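Local coordinates for protein acireductone dioxygenase (Bacillus anthracis, PDB 4QGL) that probably catalyses the metal-dependent reaction of an acireductone with oxygen in methionine salvage, following one of two courses according to whether iron or nickel is bound, at residues A[37-42]-A[112-117]; A[118-123]-A[138-143]. One frame throughout, in Å; residues are numbered along the deposited sequence.

Interaction 1 (A[37-42]-A[112-117]). With CD (cadmium ion), chain C.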
ATOM      1  N   TRP A  37       8.020   7.815  -3.746  1.00 26.05           N
ATOM      2  CA  TRP A  37       7.956   9.239  -3.405  1.00 25.79           C
ATOM      3  C   TRP A  37       9.026   9.564  -2.390  1.00 25.85           C
ATOM      4  O   TRP A  37       9.502   8.677  -1.654  1.00 25.58           O
ATOM      5  CB  TRP A  37       6.617   9.592  -2.795  1.00 25.15           C
ATOM      6  CG  TRP A  37       5.493   9.388  -3.702  1.00 24.84           C
ATOM      7  CD1 TRP A  37       5.546   9.087  -5.041  1.00 25.04           C
ATOM      8  CD2 TRP A  37       4.122   9.517  -3.369  1.00 24.39           C
ATOM      9  NE1 TRP A  37       4.276   9.024  -5.555  1.00 24.97           N
ATOM     10  CE2 TRP A  37       3.383   9.282  -4.549  1.00 24.61           C
ATOM     11  CE3 TRP A  37       3.445   9.820  -2.192  1.00 24.06           C
ATOM     12  CZ2 TRP A  37       2.007   9.339  -4.576  1.00 24.52           C
ATOM     13  CZ3 TRP A  37       2.099   9.875  -2.220  1.00 24.12           C
ATOM     14  CH2 TRP A  37       1.378   9.632  -3.406  1.00 24.31           C
ATOM     15  N   ASN A  38       9.380  10.846  -2.321  1.00 26.23           N
ATOM     16  CA  ASN A  38      10.506  11.275  -1.526  1.00 26.34           C
ATOM     17  C   ASN A  38      10.116  11.411  -0.059  1.00 25.89           C
ATOM     18  O   ASN A  38       9.586  12.415   0.393  1.00 25.91           O
ATOM     19  CB  ASN A  38      11.077  12.540  -2.114  1.00 27.15           C
ATOM     20  CG  ASN A  38      12.282  13.012  -1.359  1.00 27.69           C
ATOM     21  OD1 ASN A  38      13.301  12.315  -1.231  1.00 27.95           O
ATOM     22  ND2 ASN A  38      12.168  14.175  -0.819  1.00 27.99           N
ATOM     23  N   ILE A  39      10.369  10.330   0.672  1.00 25.47           N
ATOM     24  CA  ILE A  39       9.889  10.168   2.057  1.00 25.07           C
ATOM     25  C   ILE A  39      10.749  11.012   2.992  1.00 25.69           C
ATOM     26  O   ILE A  39      10.292  11.386   4.051  1.00 25.63           O
ATOM     27  CB  ILE A  39       9.755   8.652   2.445  1.00 24.43           C
ATOM     28  CG1 ILE A  39       9.063   8.450   3.796  1.00 24.15           C
ATOM     29  CG2 ILE A  39      11.077   7.908   2.418  1.00 24.62           C
ATOM     30  CD1 ILE A  39       7.556   8.443   3.684  1.00 23.77           C
ATOM     31  N   SER A  40      11.963  11.358   2.562  1.00 26.46           N
ATOM     32  CA  SER A  40      12.842  12.288   3.314  1.00 27.38           C
ATOM     33  C   SER A  40      12.239  13.679   3.538  1.00 27.95           C
ATOM     34  O   SER A  40      12.688  14.417   4.385  1.00 28.39           O
ATOM     35  CB  SER A  40      14.197  12.469   2.616  1.00 28.01           C
ATOM     36  OG  SER A  40      14.074  13.141   1.377  1.00 28.24           O
ATOM     37  N   LYS A  41      11.232  14.030   2.750  1.00 28.21           N
ATOM     38  CA  LYS A  41      10.423  15.226   3.013  1.00 28.94           C
ATOM     39  C   LYS A  41       9.625  15.201   4.296  1.00 28.97           C
ATOM     40  O   LYS A  41       9.292  16.236   4.815  1.00 29.72           O
ATOM     41  CB  LYS A  41       9.381  15.417   1.920  1.00 28.88           C
ATOM     42  CG  LYS A  41       9.863  16.201   0.732  1.00 29.53           C
ATOM     43  CD  LYS A  41       9.093  15.730  -0.483  1.00 29.32           C
ATOM     44  CE  LYS A  41       7.601  15.924  -0.269  1.00 29.13           C
ATOM     45  NZ  LYS A  41       6.900  15.834  -1.580  1.00 29.24           N
ATOM     46  N   LEU A  42       9.225  14.032   4.744  1.00 28.66           N
ATOM     47  CA  LEU A  42       8.365  13.937   5.893  1.00 28.71           C
ATOM     48  C   LEU A  42       9.116  14.474   7.084  1.00 29.52           C
ATOM     49  O   LEU A  42      10.254  14.105   7.317  1.00 29.70           O
ATOM     50  CB  LEU A  42       7.945  12.478   6.136  1.00 28.13           C
ATOM     51  CG  LEU A  42       6.803  12.224   7.136  1.00 28.05           C
ATOM     52  CD1 LEU A  42       5.448  12.563   6.537  1.00 27.82           C
ATOM     53  CD2 LEU A  42       6.802  10.781   7.625  1.00 27.64           C
ATOM     54  N   PHE A 112      -0.161   4.538  -0.111  1.00 20.98           N
ATOM     55  CA  PHE A 112       1.222   4.991  -0.004  1.00 20.77           C
ATOM     56  C   PHE A 112       1.702   4.776   1.403  1.00 20.48           C
ATOM     57  O   PHE A 112       1.064   5.233   2.331  1.00 20.63           O
ATOM     58  CB  PHE A 112       1.327   6.457  -0.352  1.00 21.14           C
ATOM     59  CG  PHE A 112       2.641   7.092   0.029  1.00 21.19           C
ATOM     60  CD1 PHE A 112       3.763   6.871  -0.704  1.00 21.20           C
ATOM     61  CD2 PHE A 112       2.724   7.948   1.105  1.00 21.41           C
ATOM     62  CE1 PHE A 112       4.954   7.473  -0.366  1.00 21.45           C
ATOM     63  CE2 PHE A 112       3.908   8.557   1.454  1.00 21.57           C
ATOM     64  CZ  PHE A 112       5.029   8.308   0.716  1.00 21.58           C
ATOM     65  N   ILE A 113       2.818   4.103   1.595  1.00 20.14           N
ATOM     66  CA  ILE A 113       3.245   3.858   2.966  1.00 20.00           C
ATOM     67  C   ILE A 113       4.037   5.037   3.517  1.00 20.27           C
ATOM     68  O   ILE A 113       5.005   5.500   2.895  1.00 20.41           O
ATOM     69  CB  ILE A 113       4.095   2.589   3.086  1.00 19.82           C
ATOM     70  CG1 ILE A 113       3.378   1.357   2.489  1.00 19.61           C
ATOM     71  CG2 ILE A 113       4.486   2.360   4.530  1.00 19.94           C
ATOM     72  CD1 ILE A 113       1.871   1.347   2.616  1.00 19.56           C
ATOM     73  N   VAL A 114       3.606   5.514   4.677  1.00 20.43           N
ATOM     74  CA  VAL A 114       4.311   6.553   5.394  1.00 20.79           C
ATOM     75  C   VAL A 114       5.197   6.002   6.472  1.00 20.89           C
ATOM     76  O   VAL A 114       6.327   6.407   6.612  1.00 21.16           O
ATOM     77  CB  VAL A 114       3.362   7.536   6.089  1.00 21.10           C
ATOM     78  CG1 VAL A 114       4.150   8.766   6.551  1.00 21.56           C
ATOM     79  CG2 VAL A 114       2.223   7.988   5.172  1.00 21.11           C
ATOM     80  N   SER A 115       4.661   5.087   7.266  1.00 20.82           N
ATOM     81  CA  SER A 115       5.428   4.393   8.305  1.00 21.03           C
ATOM     82  C   SER A 115       5.075   2.922   8.361  1.00 20.79           C
ATOM     83  O   SER A 115       4.038   2.538   7.852  1.00 20.51           O
ATOM     84  CB  SER A 115       5.108   5.024   9.641  1.00 21.50           C
ATOM     85  OG  SER A 115       5.715   6.303   9.729  1.00 21.84           O
ATOM     86  N   GLY A 116       5.923   2.111   9.014  1.00 21.01           N
ATOM     87  CA  GLY A 116       5.702   0.665   9.205  1.00 20.93           C
ATOM     88  C   GLY A 116       5.790  -0.126   7.930  1.00 20.52           C
ATOM     89  O   GLY A 116       6.557   0.224   7.035  1.00 20.45           O
ATOM     90  N   HIS A 117       4.998  -1.202   7.841  1.00 20.36           N
ATOM     91  CA  HIS A 117       5.094  -2.147   6.699  1.00 20.10           C
ATOM     92  C   HIS A 117       3.773  -2.772   6.306  1.00 19.85           C
ATOM     93  O   HIS A 117       2.834  -2.818   7.102  1.00 19.97           O
ATOM     94  CB  HIS A 117       6.067  -3.287   6.996  1.00 20.39           C
ATOM     95  CG  HIS A 117       7.414  -2.834   7.458  1.00 20.80           C
ATOM     96  ND1 HIS A 117       7.685  -2.542   8.777  1.00 21.23           N
ATOM     97  CD2 HIS A 117       8.565  -2.636   6.784  1.00 20.96           C
ATOM     98  CE1 HIS A 117       8.946  -2.169   8.894  1.00 21.61           C
ATOM     99  NE2 HIS A 117       9.503  -2.218   7.696  1.00 21.46           N
TER
HETATM  100 CD    CD C 202      11.879  -1.796   6.589  1.00 33.72          CD

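Interaction 2 (A[118-123]-A[138-143])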
ATOM      1  N   GLY A 118       3.680  -3.238   5.072  1.00 19.62           N
ATOM      2  CA  GLY A 118       2.568  -4.084   4.691  1.00 19.51           C
ATOM      3  C   GLY A 118       3.032  -5.051   3.639  1.00 19.46           C
ATOM      4  O   GLY A 118       4.113  -4.891   3.091  1.00 19.53           O
ATOM      5  N   ILE A 119       2.227  -6.078   3.391  1.00 19.47           N
ATOM      6  CA  ILE A 119       2.458  -6.983   2.285  1.00 19.49           C
ATOM      7  C   ILE A 119       1.173  -7.094   1.497  1.00 19.39           C
ATOM      8  O   ILE A 119       0.161  -7.458   2.052  1.00 19.45           O
ATOM      9  CB  ILE A 119       2.847  -8.410   2.723  1.00 19.78           C
ATOM     10  CG1 ILE A 119       4.053  -8.432   3.660  1.00 20.05           C
ATOM     11  CG2 ILE A 119       3.230  -9.222   1.483  1.00 19.90           C
ATOM     12  CD1 ILE A 119       4.116  -9.666   4.539  1.00 20.44           C
ATOM     13  N   PHE A 120       1.222  -6.802   0.206  1.00 19.38           N
ATOM     14  CA  PHE A 120       0.134  -7.171  -0.668  1.00 19.50           C
ATOM     15  C   PHE A 120       0.445  -8.443  -1.408  1.00 19.99           C
ATOM     16  O   PHE A 120       1.510  -8.574  -1.995  1.00 20.17           O
ATOM     17  CB  PHE A 120      -0.129  -6.095  -1.690  1.00 19.47           C
ATOM     18  CG  PHE A 120      -1.098  -5.057  -1.204  1.00 19.41           C
ATOM     19  CD1 PHE A 120      -2.444  -5.338  -1.178  1.00 19.56           C
ATOM     20  CD2 PHE A 120      -0.672  -3.804  -0.772  1.00 19.33           C
ATOM     21  CE1 PHE A 120      -3.343  -4.410  -0.716  1.00 19.66           C
ATOM     22  CE2 PHE A 120      -1.572  -2.876  -0.312  1.00 19.40           C
ATOM     23  CZ  PHE A 120      -2.908  -3.185  -0.287  1.00 19.59           C
ATOM     24  N   ALA A 121      -0.505  -9.370  -1.419  1.00 20.50           N
ATOM     25  CA  ALA A 121      -0.329 -10.634  -2.134  1.00 21.10           C
ATOM     26  C   ALA A 121      -1.233 -10.628  -3.357  1.00 21.70           C
ATOM     27  O   ALA A 121      -2.454 -10.676  -3.219  1.00 21.73           O
ATOM     28  CB  ALA A 121      -0.673 -11.828  -1.224  1.00 21.25           C
ATOM     29  N   ILE A 122      -0.641 -10.629  -4.549  1.00 22.47           N
ATOM     30  CA  ILE A 122      -1.409 -10.389  -5.772  1.00 23.19           C
ATOM     31  C   ILE A 122      -1.301 -11.579  -6.701  1.00 24.15           C
ATOM     32  O   ILE A 122      -0.214 -12.156  -6.898  1.00 24.47           O
ATOM     33  CB  ILE A 122      -0.968  -9.079  -6.458  1.00 23.20           C
ATOM     34  CG1 ILE A 122      -1.197  -7.905  -5.516  1.00 22.82           C
ATOM     35  CG2 ILE A 122      -1.793  -8.823  -7.715  1.00 23.70           C
ATOM     36  CD1 ILE A 122      -0.188  -6.784  -5.667  1.00 22.77           C
ATOM     37  N   GLU A 123      -2.453 -11.967  -7.232  1.00 24.99           N
ATOM     38  CA  GLU A 123      -2.532 -13.081  -8.169  1.00 25.94           C
ATOM     39  C   GLU A 123      -2.045 -12.528  -9.481  1.00 26.22           C
ATOM     40  O   GLU A 123      -2.655 -11.621 -10.032  1.00 26.49           O
ATOM     41  CB  GLU A 123      -3.963 -13.603  -8.304  1.00 26.64           C
ATOM     42  CG  GLU A 123      -4.138 -14.793  -9.227  1.00 27.76           C
ATOM     43  CD  GLU A 123      -5.585 -15.320  -9.218  1.00 28.74           C
ATOM     44  OE1 GLU A 123      -6.509 -14.545  -9.585  1.00 29.29           O
ATOM     45  OE2 GLU A 123      -5.834 -16.506  -8.828  1.00 29.51           O
ATOM     46  N   ASP A 138       6.804   4.102  -0.430  1.00 20.76           N
ATOM     47  CA  ASP A 138       6.277   3.233  -1.473  1.00 20.79           C
ATOM     48  C   ASP A 138       4.830   3.557  -1.804  1.00 20.78           C
ATOM     49  O   ASP A 138       3.991   3.453  -0.935  1.00 20.59           O
ATOM     50  CB  ASP A 138       6.313   1.782  -0.969  1.00 20.54           C
ATOM     51  CG  ASP A 138       7.639   1.077  -1.261  1.00 20.90           C
ATOM     52  OD1 ASP A 138       8.522   1.698  -1.883  1.00 21.43           O
ATOM     53  OD2 ASP A 138       7.817  -0.114  -0.882  1.00 20.92           O
ATOM     54  N   LEU A 139       4.501   3.920  -3.046  1.00 21.25           N
ATOM     55  CA  LEU A 139       3.097   3.971  -3.484  1.00 21.39           C
ATOM     56  C   LEU A 139       2.853   2.874  -4.453  1.00 21.32           C
ATOM     57  O   LEU A 139       3.618   2.737  -5.400  1.00 21.64           O
ATOM     58  CB  LEU A 139       2.716   5.274  -4.161  1.00 22.29           C
ATOM     59  CG  LEU A 139       1.239   5.253  -4.620  1.00 22.60           C
ATOM     60  CD1 LEU A 139       0.566   6.534  -4.300  1.00 23.04           C
ATOM     61  CD2 LEU A 139       1.070   4.930  -6.084  1.00 22.99           C
ATOM     62  N   ILE A 140       1.747   2.157  -4.207  1.00 21.00           N
ATOM     63  CA  ILE A 140       1.358   1.017  -5.027  1.00 21.00           C
ATOM     64  C   ILE A 140      -0.080   1.143  -5.443  1.00 21.28           C
ATOM     65  O   ILE A 140      -0.902   1.591  -4.641  1.00 21.16           O
ATOM     66  CB  ILE A 140       1.546  -0.349  -4.305  1.00 20.53           C
ATOM     67  CG1 ILE A 140       1.157  -1.468  -5.254  1.00 20.63           C
ATOM     68  CG2 ILE A 140       0.721  -0.496  -3.034  1.00 20.19           C
ATOM     69  CD1 ILE A 140       1.369  -2.812  -4.659  1.00 20.36           C
ATOM     70  N   SER A 141      -0.396   0.772  -6.686  1.00 21.73           N
ATOM     71  CA  SER A 141      -1.799   0.677  -7.080  1.00 22.15           C
ATOM     72  C   SER A 141      -2.120  -0.704  -7.589  1.00 22.39           C
ATOM     73  O   SER A 141      -1.532  -1.202  -8.550  1.00 22.64           O
ATOM     74  CB  SER A 141      -2.255   1.708  -8.126  1.00 22.80           C
ATOM     75  OG  SER A 141      -3.602   1.406  -8.533  1.00 23.13           O
ATOM     76  N   VAL A 142      -3.106  -1.282  -6.929  1.00 22.51           N
ATOM     77  CA  VAL A 142      -3.499  -2.592  -7.176  1.00 22.78           C
ATOM     78  C   VAL A 142      -4.728  -2.520  -8.055  1.00 23.68           C
ATOM     79  O   VAL A 142      -5.776  -2.044  -7.613  1.00 23.98           O
ATOM     80  CB  VAL A 142      -3.815  -3.288  -5.850  1.00 22.41           C
ATOM     81  CG1 VAL A 142      -4.525  -4.615  -6.099  1.00 22.57           C
ATOM     82  CG2 VAL A 142      -2.539  -3.490  -5.035  1.00 21.91           C
ATOM     83  N   PRO A 143      -4.614  -3.026  -9.294  1.00 24.42           N
ATOM     84  CA  PRO A 143      -5.635  -2.871 -10.332  1.00 25.27           C
ATOM     85  C   PRO A 143      -6.996  -3.512 -10.033  1.00 25.59           C
ATOM     86  O   PRO A 143      -7.123  -4.492  -9.290  1.00 25.20           O
ATOM     87  CB  PRO A 143      -5.018  -3.525 -11.575  1.00 25.66           C
ATOM     88  CG  PRO A 143      -3.904  -4.367 -11.087  1.00 25.16           C
ATOM     89  CD  PRO A 143      -3.529  -3.942  -9.696  1.00 24.40           C
TER

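Interaction 1 (A[37-42]-A[112-117])
On the outer face of a cupin beta-sandwich, an offset aromatic stack between Trp37 and Phe112 joins the loop after edge strand 33-36 to the end of strand 109-113. The six-membered ring of the indole and the phenyl ring have centroids 4.3 Å apart and planes inclined at 29°. Trp37 CE3 sits over the centre of the phenyl face, whereas Phe112 CD1 meets the indole nearer its rim; the sliding of one ring past the other is what makes the stack offset. Phe112 reaches from the strand toward the loop with chi1 at 167°, its CG opposite the backbone N. Large flat side chains suit this buried place because each offers a broad apolar face, and the indole can still use its polar edge: Trp37 NE1 is hydrogen-bonded to Glu35. Helix 65-75 also packs on Trp37, and the ring of Phe64 meets that of Phe112.

Beyond the stack the chain takes a short 3-10 turn, 39-41, closed by a backbone bond from Leu42 N to Ile39 O. Ile39 extends its CD1 methyl to Phe112 CZ at 3.9 Å, and the same methyl lies 3.8 Å from Val114 O; isoleucine suits the place because its longer branch carries a methyl as far as the strand. Val114 and Ser115 form a classic beta bulge opposite Val159, where the chain turns a corner from one sheet into the other. Further on, His117 presents the edge of its imidazole to a cadmium ion also bound by Glu135 and Gly1, with the metal in the ring plane and 2.7 Å from His117 NE2. Back at the corner, two branched apolar side chains, suited to a buried place, cross at about a right angle, Leu42 CD2 resting 3.5 Å from Val114 CG1.

Interaction 2 (A[118-123]-A[138-143])
Phe120 faces Ile140 and Val142 across the interior, its ring taking a methyl from each. Val142 CG2 lies over one face, displaced toward the rim and 4.3 Å from Phe120 CD1, while Ile140 CG2 comes obliquely to Phe120 CD2 at 4.2 Å. The aromatic ring suits this place because it presents a wide apolar surface to two beta-branched neighbours at once. It also packs against Glu109 and His148, which bind a cadmium ion together with His103 and His105, so the hydrophobic contact borders the metal centre directly.

The two strands belong to opposite sheets of the cupin beta-sandwich. Their axes come no nearer than 10.0 Å and run at 31° to one another, so no backbone hydrogen bond joins them and side chains bridge the gap.

Two residues further on, Ile122 points inward again. Its CG1 lies anti to the carbonyl carbon (chi1 -60°), and that branch carries CD1 to the opposing strand. There Ile122 CD1 approaches Val142 CG2 at 4.1 Å, the two side chains crossing obliquely, and meets Ile140 CD1 at 4.4 Å. Isoleucine suits the place because its longer branch ends in a methyl that meets the side chains reaching in from the opposing strand, whereas compact Val142 touches both Phe120 and Ile122 with the one methyl, CG2; its side chain also packs on metal-binding His148.

How the interactions relate
Strand 33-36 leads from the N-terminal part into 37-42, and interaction 1 closes a long excursion that includes several helices when the chain returns at 112-117. Within that segment the chain turns from one sheet to the other, and it continues directly into 118-123, so both contacts use strand 116-123. Interaction 2 closes a much shorter excursion, the turn and returning strand 129-134 of a hairpin. The two loops follow in series, neither nested nor crossing. Interaction 1 ties a peripheral loop to one sheet; interaction 2 holds the two sheets together across the interior. Strands 109-113 and 138-142 are neighbours, joined by a probable hydrogen bond from Ile113 N to Asp138 O (2.9 Å), while Leu139 packs on Trp37.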